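Local coordinates for protein leucine aminopeptidase (Parabacteroides distasonis, PDB 3TC8) that binds zinc and is probably an aminopeptidase of the M28 metallopeptidase family, related to glutaminyl-peptide cyclotransferases, at residues A[209-214]-A[239-244]. Numbering follows the deposited sequence. Where two conformers were deposited one is given.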
loop_
_atom_site.group_PDB
_atom_site.type_symbol
_atom_site.label_atom_id
_atom_site.label_comp_id
_atom_site.label_asym_id
_atom_site.label_seq_id
_atom_site.Cartn_x
_atom_site.Cartn_y
_atom_site.Cartn_z
ATOM N N PHE A 209 13.048 -0.261 6.096
ATOM C CA PHE A 209 12.608 0.667 5.085
ATOM C C PHE A 209 13.775 1.570 4.703
ATOM O O PHE A 209 14.225 2.405 5.506
ATOM C CB PHE A 209 11.442 1.537 5.586
ATOM C CG PHE A 209 10.336 0.755 6.266
ATOM C CD1 PHE A 209 9.785 -0.384 5.718
ATOM C CD2 PHE A 209 9.818 1.199 7.484
ATOM C CE1 PHE A 209 8.764 -1.076 6.333
ATOM C CE2 PHE A 209 8.781 0.516 8.096
ATOM C CZ PHE A 209 8.262 -0.617 7.546
ATOM N N PHE A 210 14.308 1.372 3.489
ATOM C CA PHE A 210 15.376 2.205 2.974
ATOM C C PHE A 210 14.766 3.321 2.131
ATOM O O PHE A 210 13.589 3.323 1.769
ATOM C CB PHE A 210 16.329 1.337 2.127
ATOM C CG PHE A 210 17.242 0.442 2.912
ATOM C CD1 PHE A 210 16.789 -0.732 3.498
ATOM C CD2 PHE A 210 18.553 0.797 3.067
ATOM C CE1 PHE A 210 17.635 -1.535 4.200
ATOM C CE2 PHE A 210 19.416 -0.021 3.802
ATOM C CZ PHE A 210 18.958 -1.174 4.343
ATOM N N LYS A 211 15.602 4.316 1.833
ATOM C CA LYS A 211 15.144 5.435 1.007
ATOM C C LYS A 211 15.141 4.958 -0.462
ATOM O O LYS A 211 16.212 4.760 -1.078
ATOM C CB LYS A 211 16.042 6.645 1.215
ATOM C CG LYS A 211 16.077 7.118 2.648
ATOM C CD LYS A 211 16.976 8.308 2.810
ATOM C CE LYS A 211 17.179 8.713 4.214
ATOM N NZ LYS A 211 18.151 9.873 4.277
ATOM N N GLU A 212 13.951 4.712 -0.995
ATOM C CA GLU A 212 13.847 4.058 -2.296
ATOM C C GLU A 212 14.189 5.037 -3.424
ATOM O O GLU A 212 13.918 6.218 -3.333
ATOM C CB GLU A 212 12.430 3.452 -2.353
ATOM C CG GLU A 212 12.105 2.639 -3.582
ATOM C CD GLU A 212 11.745 3.439 -4.811
ATOM O OE1 GLU A 212 11.056 4.471 -4.651
ATOM O OE2 GLU A 212 12.152 3.022 -5.941
ATOM N N GLN A 213 14.771 4.521 -4.496
ATOM C CA GLN A 213 15.363 5.420 -5.515
ATOM C C GLN A 213 14.357 6.269 -6.258
ATOM O O GLN A 213 14.584 7.461 -6.429
ATOM C CB GLN A 213 16.187 4.636 -6.534
ATOM C CG GLN A 213 17.479 4.157 -5.991
ATOM C CD GLN A 213 18.394 5.257 -5.578
ATOM O OE1 GLN A 213 18.517 6.256 -6.269
ATOM N NE2 GLN A 213 18.937 5.135 -4.361
ATOM N N GLN A 214 13.211 5.687 -6.672
ATOM C CA GLN A 214 12.245 6.495 -7.405
ATOM C C GLN A 214 11.643 7.586 -6.507
ATOM O O GLN A 214 11.397 8.712 -6.938
ATOM C CB GLN A 214 11.128 5.648 -7.990
ATOM C CG GLN A 214 11.636 4.584 -8.955
ATOM C CD GLN A 214 10.510 4.027 -9.802
ATOM O OE1 GLN A 214 10.166 4.606 -10.844
ATOM N NE2 GLN A 214 9.917 2.925 -9.380
ATOM N N PHE A 239 13.251 2.763 9.876
ATOM C CA PHE A 239 13.518 3.713 8.809
ATOM C C PHE A 239 15.000 3.948 8.712
ATOM O O PHE A 239 15.552 4.846 9.354
ATOM C CB PHE A 239 12.745 5.009 9.054
ATOM C CG PHE A 239 11.261 4.867 8.852
ATOM C CD1 PHE A 239 10.431 4.368 9.850
ATOM C CD2 PHE A 239 10.657 5.286 7.675
ATOM C CE1 PHE A 239 9.065 4.235 9.661
ATOM C CE2 PHE A 239 9.320 5.163 7.485
ATOM C CZ PHE A 239 8.538 4.651 8.474
ATOM N N ILE A 240 15.637 3.151 7.881
ATOM C CA ILE A 240 17.117 3.116 7.786
ATOM C C ILE A 240 17.573 4.347 7.014
ATOM O O ILE A 240 17.036 4.638 5.933
ATOM C CB ILE A 240 17.603 1.860 7.058
ATOM C CG1 ILE A 240 16.969 0.593 7.652
ATOM C CG2 ILE A 240 19.123 1.790 7.107
ATOM C CD1 ILE A 240 17.191 0.372 9.141
ATOM N N ASN A 241 18.549 5.078 7.559
ATOM C CA ASN A 241 19.018 6.305 6.960
ATOM C C ASN A 241 20.043 6.000 5.883
ATOM O O ASN A 241 21.242 6.320 6.026
ATOM C CB ASN A 241 19.622 7.204 8.034
ATOM C CG ASN A 241 19.697 8.671 7.588
ATOM O OD1 ASN A 241 18.978 9.111 6.664
ATOM N ND2 ASN A 241 20.563 9.440 8.259
ATOM N N ALA A 242 19.588 5.377 4.821
ATOM C CA ALA A 242 20.415 4.954 3.738
ATOM C C ALA A 242 19.586 4.791 2.490
ATOM O O ALA A 242 18.414 4.423 2.561
ATOM C CB ALA A 242 21.179 3.659 4.057
ATOM N N ALA A 243 20.215 4.953 1.340
ATOM C CA ALA A 243 19.599 4.707 0.045
ATOM C C ALA A 243 19.401 3.230 -0.210
ATOM O O ALA A 243 20.269 2.403 0.099
ATOM C CB ALA A 243 20.434 5.311 -1.094
ATOM N N GLY A 244 18.216 2.900 -0.694
ATOM C CA GLY A 244 17.888 1.573 -1.103
ATOM C C GLY A 244 17.961 1.440 -2.587
ATOM O O GLY A 244 18.573 2.223 -3.289
#
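F209 and K211 bridge in parallel to F239 and A243, with a beta bulge where the second segment turns a corner at N241 and A242; helix 213-233 joins the two as a beta-alpha-beta crossover at the surface of this M28-type fold. It illustrates how backbone bonds resume beyond a register slip of two residues. Before the slip, F209 O accepts from I240 N (2.9 Å). N241 then centres an inverse gamma turn, closed by a weak A242 N to I240 O bond, and beyond it K211 N donates almost straight to A242 O, while K211 O takes G244 N from above the carbonyl plane at 2.8 Å. The K211 side chain, extended beyond CG (chi2 180°), carries NZ past A242 O to a salt bridge with E224 of the intervening helix; N241 OD1 is 2.6 Å from NZ in one of two conformers, a conditional bond. A methionine in place of K211 would probably leave the E224 carboxylate without its cationic partner. Apolar contacts flank the pairing: on the face carrying K211 and A243, an edge of the F209 ring meets the face of F239 (planes at 66°); elsewhere I240 CB sits over the centre of the F210 ring. At the helix start, E212 OE2 caps Q214 N and also accepts from I247 N, while OE1 bonds S215 OG and H251 NE2. Q213, bent at chi2 (-63°), turns NE2 to G244 O, 3.1 Å away, with that oxygen near the plane of the Q213 amide.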